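Local coordinates for protein beta sliding clamp (Bartonella birtlesii LL-WM9, PDB 6DEG) that probably forms a ring-shaped head-to-tail homodimer around DNA, tethering DNA polymerases and other proteins to it and giving them processivity, at residues V262-N267 against P361-D366; D186-A191 against L373-P378; V296-E301 against I332-R337. All coordinates share one frame; numbering follows the deposited sequence.

How the contacts relate
The three contacts lie on the same side of the chain's centre. Contact 2 pairs a strand of the central domain with the last strand of the C-terminal domain; contact 1 lies about 8 Å away, centre to centre, and strands 362-365 and 372-376 pair side by side, with I364 N and A362 N probably hydrogen-bonded to Y374 O and L376 O. Contact 3, about 16 Å from contact 1 and 15 Å from contact 2, pairs two strands within the C-terminal domain. Its F334 is the common neighbour: CZ meets A362 CB at 3.4 Å, and CD1 meets P378 CA at 3.5 Å. Contacts 1 and 2 probably border the cleft where clamp-binding peptides dock, as in other bacterial clamps.

Contact 1. Residues V262-N267 against P361-D366; sequences VIPLGN and PALIRD
P361 meets the loop 262-267 in two ways, through its ring and through its carbonyl. The ring crosses that of P264 obliquely, with P361 CB 4.0 Å from P264 CG, a fit that suits two compact, apolar rings with little conformational freedom. The carbonyl is taken by the side-chain amide of N267: ND2 lies 2.8 Å from P361 O, within the carbonyl plane, and the oxygen lies almost in the plane of the N267 amide, with an N-H...O angle of 154°. The same nitrogen also donates to M354 O on strand 350-355, so both backbone carbonyls are held by one primary amide, a task for which asparagine, with two N-H groups on a short stem, is well suited. Next, A362 turns its methyl from the loop toward L355, while its backbone pairs with L376. L363 comes back toward the loop. With CG anti to its backbone N (chi1 -177°), the leucine extends its CD1 branch until that methyl is 4.0 Å from I263 CG2, with the ring carbon P264 CD at the margin of contact. A branched aliphatic chain fills the angle between isoleucine and proline with no polar atom to satisfy. Strand 372-376 continues this apolar patch, since I263 also rests on L373 and P264 on V375. The contact packs the loop leading into strand 269-274 on strand 362-365 of the C-terminal domain, with V262 beside H188 at the probable peptide-docking cleft. Apolar packing here is undirected, whereas N267 ties the departing chain to the start of strand 362-365 and to strand 350-355.

Contact 2. Residues D186-A191 against L373-P378; sequences DGHRLA and LYVLMP
L190 and V375 form an antiparallel hydrogen-bonded pair: L190 N lies 2.9 Å from V375 O, in the carbonyl plane and on a lone pair, and V375 N lies 3.0 Å from L190 O, above that carbonyl's plane. Their beta carbons touch on one face of the sheet. On the other, A191 CB meets Y374 CD1 at 3.7 Å, alanine being small enough to leave the ring its room. V375 O has further company, for R189 CD lies 3.1 Å from it and R189 NH2 donates to it weakly. The arginine runs along its own strand toward A191, its chain bent at chi2 (46°), setting CD 3.6 Å from L376 CD1 and the guanidinium beside the Y374 ring, their planes 10° apart. Nearer the turn, the poorly ordered H188 brings CD2 3.4 Å from V375 CG1, which lies at the imidazole edge, in its plane; M377 SD approaches the same ring obliquely, 4.6 Å from its centroid.

Outward from these, a type II' turn from D186 to R189 sets up the strand, G187 taking the positive phi that glycine tolerates. Y374 OH is held by C151 O, and I342 of helix 336-345 lies against both R189 and Y374. The backbone pairing carries the central domain's strand onto that of the C-terminal domain, while V375 and M377 give apolar surface beside the H188 imidazole, at what is probably the peptide-docking cleft.

Contact 3. Residues V296-E301 against I332-R337; sequences VKLTIE and IGFNSR
L298 turns CG anti to its own carbonyl carbon (chi1 -73°), and with chi2 at 72° this brings CD1 3.4 Å from I332 O and 4.4 Å from F334 CD2, approaching that ring obliquely. V296 uses the rotamer that sets CG1 between the backbone N and carbonyl carbon (chi1 47°), which brings this methyl 3.8 Å from S336 OG. These side chains share one face with I332, whose CG2 lies beside I300 CD1 at 4.1 Å, the two isoleucines pointing the same way. Beta-branched and leucine side chains suit such a face, being bulky, apolar and comfortable in extended backbone.

The strands are antiparallel, and two hydrogen-bonded pairs hold them. L298 N lies 2.8 Å from I332 O and is tilted from the carbonyl plane, with I332 N returning the bond to L298 O. At the other pair, V296 N approaches F334 O nearly along the C=O axis, and the return bond, F334 N to V296 O, is weak. Between them glycine, having no beta carbon to crowd V296 O, suits the close K297-G333 pair, where G333 CA lies 3.2 Å from that oxygen. Where the strand ends, N335 takes the N-cap position, its side chain accepting a weak bond from R337 N.

Strand 304-311 flanks 295-301 on its other edge, giving L305, L307 and V309 as neighbours to L298 and V296. F334 and I300 both lean on L355 of strand 350-355, and P378 packs on I332 and F334. In this antiparallel pair of the C-terminal clamp domain, strand 330-335 is outermost within the chain and leads straight into helix 336-345.

Contact 1. Residues V262-N267 against P361-D366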
loop_
_atom_site.group_PDB
_atom_site.type_symbol
_atom_site.label_atom_id
_atom_site.label_comp_id
_atom_site.label_asym_id
_atom_site.label_seq_id
_atom_site.Cartn_x
_atom_site.Cartn_y
_atom_site.Cartn_z
ATOM N N VAL B 262 -23.794 3.805 31.421
ATOM C CA VAL B 262 -23.671 4.422 30.106
ATOM C C VAL B 262 -24.692 3.870 29.109
ATOM O O VAL B 262 -25.076 4.558 28.156
ATOM C CB VAL B 262 -22.219 4.221 29.634
ATOM C CG1 VAL B 262 -22.095 4.284 28.123
ATOM C CG2 VAL B 262 -21.303 5.221 30.327
ATOM N N ILE B 263 -25.187 2.664 29.329
ATOM C CA ILE B 263 -26.119 2.041 28.388
ATOM C C ILE B 263 -27.519 2.609 28.621
ATOM O O ILE B 263 -27.977 2.646 29.773
ATOM C CB ILE B 263 -26.102 0.528 28.551
ATOM C CG1 ILE B 263 -24.679 0.013 28.326
ATOM C CG2 ILE B 263 -27.069 -0.125 27.584
ATOM C CD1 ILE B 263 -24.558 -1.483 28.371
ATOM N N PRO B 264 -28.217 3.064 27.576
ATOM C CA PRO B 264 -29.571 3.599 27.771
ATOM C C PRO B 264 -30.545 2.522 28.221
ATOM O O PRO B 264 -30.477 1.366 27.795
ATOM C CB PRO B 264 -29.952 4.135 26.384
ATOM C CG PRO B 264 -28.682 4.172 25.597
ATOM C CD PRO B 264 -27.807 3.102 26.163
ATOM N N LEU B 265 -31.488 2.929 29.070
ATOM C CA LEU B 265 -32.429 2.003 29.690
ATOM C C LEU B 265 -33.778 1.969 28.983
ATOM O O LEU B 265 -34.263 0.894 28.621
ATOM C CB LEU B 265 -32.626 2.371 31.166
ATOM N N GLY B 266 -34.392 3.128 28.776
ATOM C CA GLY B 266 -35.685 3.165 28.131
ATOM C C GLY B 266 -35.678 3.914 26.818
ATOM O O GLY B 266 -36.105 5.071 26.754
ATOM N N ASN B 267 -35.188 3.272 25.762
ATOM C CA ASN B 267 -35.261 3.823 24.415
ATOM C C ASN B 267 -36.489 3.225 23.739
ATOM O O ASN B 267 -36.540 2.018 23.480
ATOM C CB ASN B 267 -33.981 3.537 23.635
ATOM C CG ASN B 267 -32.874 4.519 23.966
ATOM O OD1 ASN B 267 -32.881 5.150 25.025
ATOM N ND2 ASN B 267 -31.923 4.664 23.054
ATOM N N PRO B 361 -28.736 8.962 23.352
ATOM C CA PRO B 361 -27.912 7.919 22.729
ATOM C C PRO B 361 -28.753 6.794 22.150
ATOM O O PRO B 361 -29.813 6.443 22.672
ATOM C CB PRO B 361 -27.035 7.424 23.884
ATOM C CG PRO B 361 -26.987 8.567 24.829
ATOM C CD PRO B 361 -28.327 9.231 24.740
ATOM N N ALA B 362 -28.261 6.230 21.056
ATOM C CA ALA B 362 -28.910 5.117 20.388
ATOM C C ALA B 362 -28.322 3.797 20.858
ATOM O O ALA B 362 -27.163 3.718 21.275
ATOM C CB ALA B 362 -28.751 5.227 18.874
ATOM N N LEU B 363 -29.128 2.748 20.765
ATOM C CA LEU B 363 -28.677 1.399 21.058
ATOM C C LEU B 363 -28.921 0.547 19.825
ATOM O O LEU B 363 -30.060 0.445 19.353
ATOM C CB LEU B 363 -29.393 0.829 22.285
ATOM C CG LEU B 363 -28.949 -0.566 22.739
ATOM C CD1 LEU B 363 -29.122 -0.698 24.233
ATOM C CD2 LEU B 363 -29.717 -1.681 22.027
ATOM N N ILE B 364 -27.857 -0.066 19.315
ATOM C CA ILE B 364 -27.904 -0.873 18.104
ATOM C C ILE B 364 -27.621 -2.310 18.506
ATOM O O ILE B 364 -26.685 -2.576 19.270
ATOM C CB ILE B 364 -26.898 -0.383 17.049
ATOM C CG1 ILE B 364 -27.244 1.040 16.608
ATOM C CG2 ILE B 364 -26.886 -1.316 15.845
ATOM C CD1 ILE B 364 -26.064 1.986 16.595
ATOM N N ARG B 365 -28.430 -3.231 17.999
ATOM C CA ARG B 365 -28.297 -4.635 18.343
ATOM C C ARG B 365 -28.695 -5.465 17.135
ATOM O O ARG B 365 -29.185 -4.945 16.126
ATOM C CB ARG B 365 -29.150 -5.000 19.563
ATOM N N ASP B 366 -28.464 -6.764 17.244
ATOM C CA ASP B 366 -28.857 -7.672 16.188
ATOM C C ASP B 366 -30.305 -8.117 16.360
ATOM O O ASP B 366 -31.138 -7.889 15.482
ATOM C CB ASP B 366 -27.926 -8.876 16.144
ATOM C CG ASP B 366 -27.511 -9.209 14.740
ATOM O OD1 ASP B 366 -28.373 -9.089 13.852
ATOM O OD2 ASP B 366 -26.340 -9.576 14.519
#

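Contact 2. Residues D186-A191 against L373-P378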
loop_
_atom_site.group_PDB
_atom_site.type_symbol
_atom_site.label_atom_id
_atom_site.label_comp_id
_atom_site.label_asym_id
_atom_site.label_seq_id
_atom_site.Cartn_x
_atom_site.Cartn_y
_atom_site.Cartn_z
ATOM N N ASP B 186 -16.189 4.976 25.260
ATOM C CA ASP B 186 -15.649 6.330 25.182
ATOM C C ASP B 186 -16.755 7.218 25.739
ATOM O O ASP B 186 -17.631 7.671 24.998
ATOM C CB ASP B 186 -15.269 6.696 23.744
ATOM C CG ASP B 186 -14.889 8.156 23.587
ATOM O OD1 ASP B 186 -15.798 9.007 23.524
ATOM O OD2 ASP B 186 -13.679 8.453 23.515
ATOM N N GLY B 187 -16.724 7.443 27.052
ATOM C CA GLY B 187 -17.802 8.145 27.718
ATOM C C GLY B 187 -19.112 7.410 27.549
ATOM O O GLY B 187 -19.393 6.454 28.276
ATOM N N HIS B 188 -19.912 7.831 26.571
ATOM C CA HIS B 188 -21.162 7.152 26.267
ATOM C C HIS B 188 -21.055 6.220 25.069
ATOM O O HIS B 188 -21.746 5.197 25.038
ATOM C CB HIS B 188 -22.293 8.157 26.035
ATOM C CG HIS B 188 -23.620 7.681 26.539
ATOM N ND1 HIS B 188 -24.313 8.323 27.543
ATOM C CD2 HIS B 188 -24.369 6.609 26.192
ATOM C CE1 HIS B 188 -25.437 7.671 27.785
ATOM N NE2 HIS B 188 -25.494 6.626 26.980
ATOM N N ARG B 189 -20.227 6.553 24.081
ATOM C CA ARG B 189 -19.950 5.618 22.999
ATOM C C ARG B 189 -19.335 4.354 23.597
ATOM O O ARG B 189 -18.361 4.425 24.350
ATOM C CB ARG B 189 -19.003 6.278 21.989
ATOM C CG ARG B 189 -18.317 5.355 20.992
ATOM C CD ARG B 189 -19.278 4.369 20.366
ATOM N NE ARG B 189 -18.585 3.380 19.552
ATOM C CZ ARG B 189 -19.196 2.465 18.806
ATOM N NH1 ARG B 189 -18.478 1.608 18.093
ATOM N NH2 ARG B 189 -20.521 2.402 18.775
ATOM N N LEU B 190 -19.908 3.195 23.265
ATOM C CA LEU B 190 -19.564 1.966 23.969
ATOM C C LEU B 190 -19.724 0.760 23.050
ATOM O O LEU B 190 -20.476 0.792 22.074
ATOM C CB LEU B 190 -20.441 1.809 25.223
ATOM C CG LEU B 190 -20.247 0.624 26.168
ATOM C CD1 LEU B 190 -20.477 1.071 27.594
ATOM C CD2 LEU B 190 -21.183 -0.521 25.810
ATOM N N ALA B 191 -19.005 -0.315 23.388
ATOM C CA ALA B 191 -19.112 -1.601 22.703
ATOM C C ALA B 191 -19.064 -2.731 23.723
ATOM O O ALA B 191 -18.134 -2.794 24.532
ATOM C CB ALA B 191 -17.990 -1.778 21.673
ATOM N N LEU B 373 -23.690 -5.658 21.699
ATOM C CA LEU B 373 -24.478 -4.439 21.574
ATOM C C LEU B 373 -23.554 -3.230 21.554
ATOM O O LEU B 373 -22.475 -3.245 22.152
ATOM C CB LEU B 373 -25.505 -4.305 22.702
ATOM C CG LEU B 373 -25.022 -4.064 24.131
ATOM C CD1 LEU B 373 -25.109 -2.588 24.507
ATOM C CD2 LEU B 373 -25.848 -4.907 25.082
ATOM N N TYR B 374 -24.000 -2.181 20.863
ATOM C CA TYR B 374 -23.247 -0.946 20.707
ATOM C C TYR B 374 -24.101 0.233 21.156
ATOM O O TYR B 374 -25.333 0.188 21.093
ATOM C CB TYR B 374 -22.822 -0.711 19.250
ATOM C CG TYR B 374 -21.836 -1.704 18.675
ATOM C CD1 TYR B 374 -20.490 -1.655 19.009
ATOM C CD2 TYR B 374 -22.250 -2.671 17.765
ATOM C CE1 TYR B 374 -19.587 -2.553 18.468
ATOM C CE2 TYR B 374 -21.354 -3.571 17.219
ATOM C CZ TYR B 374 -20.027 -3.507 17.573
ATOM O OH TYR B 374 -19.139 -4.403 17.029
ATOM N N VAL B 375 -23.434 1.290 21.612
ATOM C CA VAL B 375 -24.080 2.540 21.998
ATOM C C VAL B 375 -23.328 3.679 21.325
ATOM O O VAL B 375 -22.112 3.809 21.498
ATOM C CB VAL B 375 -24.101 2.730 23.526
ATOM C CG1 VAL B 375 -24.533 4.139 23.880
ATOM C CG2 VAL B 375 -25.027 1.717 24.168
ATOM N N LEU B 376 -24.047 4.510 20.574
ATOM C CA LEU B 376 -23.447 5.587 19.799
ATOM C C LEU B 376 -24.089 6.913 20.180
ATOM O O LEU B 376 -25.319 7.035 20.169
ATOM C CB LEU B 376 -23.613 5.331 18.295
ATOM C CG LEU B 376 -22.673 6.031 17.304
ATOM C CD1 LEU B 376 -21.235 5.997 17.787
ATOM C CD2 LEU B 376 -22.790 5.410 15.920
ATOM N N MET B 377 -23.263 7.893 20.523
ATOM C CA MET B 377 -23.768 9.237 20.772
ATOM C C MET B 377 -24.302 9.835 19.477
ATOM O O MET B 377 -23.627 9.760 18.443
ATOM C CB MET B 377 -22.668 10.130 21.341
ATOM C CG MET B 377 -22.428 9.922 22.824
ATOM S SD MET B 377 -23.750 10.622 23.831
ATOM C CE MET B 377 -23.563 12.366 23.481
ATOM N N PRO B 378 -25.488 10.431 19.481
ATOM C CA PRO B 378 -25.951 11.147 18.292
ATOM C C PRO B 378 -25.208 12.463 18.128
ATOM O O PRO B 378 -24.535 12.957 19.036
ATOM C CB PRO B 378 -27.436 11.382 18.583
ATOM C CG PRO B 378 -27.494 11.472 20.064
ATOM C CD PRO B 378 -26.477 10.479 20.574
#

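Contact 3. Residues V296-E301 against I332-R337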
loop_
_atom_site.group_PDB
_atom_site.type_symbol
_atom_site.label_atom_id
_atom_site.label_comp_id
_atom_site.label_asym_id
_atom_site.label_seq_id
_atom_site.Cartn_x
_atom_site.Cartn_y
_atom_site.Cartn_z
ATOM N N VAL B 296 -24.323 12.413 9.120
ATOM C CA VAL B 296 -25.408 12.175 8.173
ATOM C C VAL B 296 -26.723 12.237 8.939
ATOM O O VAL B 296 -26.809 11.761 10.076
ATOM C CB VAL B 296 -25.254 10.819 7.447
ATOM C CG1 VAL B 296 -24.934 9.718 8.433
ATOM C CG2 VAL B 296 -26.511 10.474 6.652
ATOM N N LYS B 297 -27.743 12.833 8.325
ATOM C CA LYS B 297 -29.039 13.005 8.966
ATOM C C LYS B 297 -29.988 11.896 8.534
ATOM O O LYS B 297 -30.176 11.660 7.335
ATOM C CB LYS B 297 -29.635 14.370 8.627
ATOM C CG LYS B 297 -31.139 14.430 8.755
ATOM C CD LYS B 297 -31.617 15.866 8.791
ATOM C CE LYS B 297 -32.408 16.218 7.546
ATOM N NZ LYS B 297 -32.968 17.596 7.623
ATOM N N LEU B 298 -30.590 11.230 9.512
ATOM C CA LEU B 298 -31.556 10.166 9.267
ATOM C C LEU B 298 -32.945 10.721 9.526
ATOM O O LEU B 298 -33.322 10.948 10.681
ATOM C CB LEU B 298 -31.300 8.960 10.167
ATOM C CG LEU B 298 -30.106 8.046 9.911
ATOM C CD1 LEU B 298 -28.806 8.731 10.283
ATOM C CD2 LEU B 298 -30.282 6.757 10.698
ATOM N N THR B 299 -33.708 10.929 8.464
ATOM C CA THR B 299 -35.101 11.322 8.604
ATOM C C THR B 299 -35.926 10.044 8.608
ATOM O O THR B 299 -35.991 9.333 7.599
ATOM C CB THR B 299 -35.525 12.253 7.475
ATOM O OG1 THR B 299 -34.722 13.438 7.510
ATOM C CG2 THR B 299 -36.992 12.628 7.629
ATOM N N ILE B 300 -36.551 9.747 9.741
ATOM C CA ILE B 300 -37.237 8.481 9.949
ATOM C C ILE B 300 -38.726 8.770 9.987
ATOM O O ILE B 300 -39.187 9.576 10.802
ATOM C CB ILE B 300 -36.772 7.784 11.234
ATOM C CG1 ILE B 300 -35.293 8.070 11.479
ATOM C CG2 ILE B 300 -36.990 6.291 11.126
ATOM C CD1 ILE B 300 -34.732 7.354 12.675
ATOM N N GLU B 301 -39.470 8.117 9.105
ATOM C CA GLU B 301 -40.920 8.202 9.070
ATOM C C GLU B 301 -41.492 6.792 9.139
ATOM O O GLU B 301 -40.762 5.810 9.303
ATOM C CB GLU B 301 -41.402 8.933 7.808
ATOM N N ILE B 332 -32.595 12.147 13.372
ATOM C CA ILE B 332 -31.433 11.996 14.238
ATOM C C ILE B 332 -30.225 11.680 13.370
ATOM O O ILE B 332 -30.344 11.055 12.313
ATOM C CB ILE B 332 -31.666 10.907 15.315
ATOM C CG1 ILE B 332 -30.520 10.885 16.331
ATOM C CG2 ILE B 332 -31.861 9.547 14.666
ATOM C CD1 ILE B 332 -30.774 9.992 17.528
ATOM N N GLY B 333 -29.055 12.130 13.813
ATOM C CA GLY B 333 -27.830 11.964 13.057
ATOM C C GLY B 333 -26.742 11.272 13.857
ATOM O O GLY B 333 -26.712 11.343 15.086
ATOM N N PHE B 334 -25.839 10.607 13.137
ATOM C CA PHE B 334 -24.712 9.903 13.730
ATOM C C PHE B 334 -23.478 10.120 12.866
ATOM O O PHE B 334 -23.542 10.718 11.787
ATOM C CB PHE B 334 -25.007 8.407 13.887
ATOM C CG PHE B 334 -26.173 8.114 14.784
ATOM C CD1 PHE B 334 -26.092 8.349 16.145
ATOM C CD2 PHE B 334 -27.354 7.613 14.266
ATOM C CE1 PHE B 334 -27.164 8.086 16.973
ATOM C CE2 PHE B 334 -28.425 7.347 15.089
ATOM C CZ PHE B 334 -28.329 7.587 16.444
ATOM N N ASN B 335 -22.337 9.646 13.362
ATOM C CA ASN B 335 -21.104 9.673 12.586
ATOM C C ASN B 335 -21.114 8.563 11.544
ATOM O O ASN B 335 -21.533 7.434 11.817
ATOM C CB ASN B 335 -19.882 9.527 13.498
ATOM C CG ASN B 335 -18.573 9.822 12.775
ATOM O OD1 ASN B 335 -17.805 8.912 12.462
ATOM N ND2 ASN B 335 -18.317 11.097 12.510
ATOM N N SER B 336 -20.648 8.891 10.338
ATOM C CA SER B 336 -20.732 7.945 9.232
ATOM C C SER B 336 -19.822 6.740 9.451
ATOM O O SER B 336 -20.228 5.598 9.206
ATOM C CB SER B 336 -20.388 8.647 7.921
ATOM O OG SER B 336 -21.167 9.818 7.754
ATOM N N ARG B 337 -18.596 6.964 9.930
ATOM C CA ARG B 337 -17.636 5.870 9.998
ATOM C C ARG B 337 -17.986 4.872 11.092
ATOM O O ARG B 337 -17.751 3.670 10.926
ATOM C CB ARG B 337 -16.226 6.418 10.225
#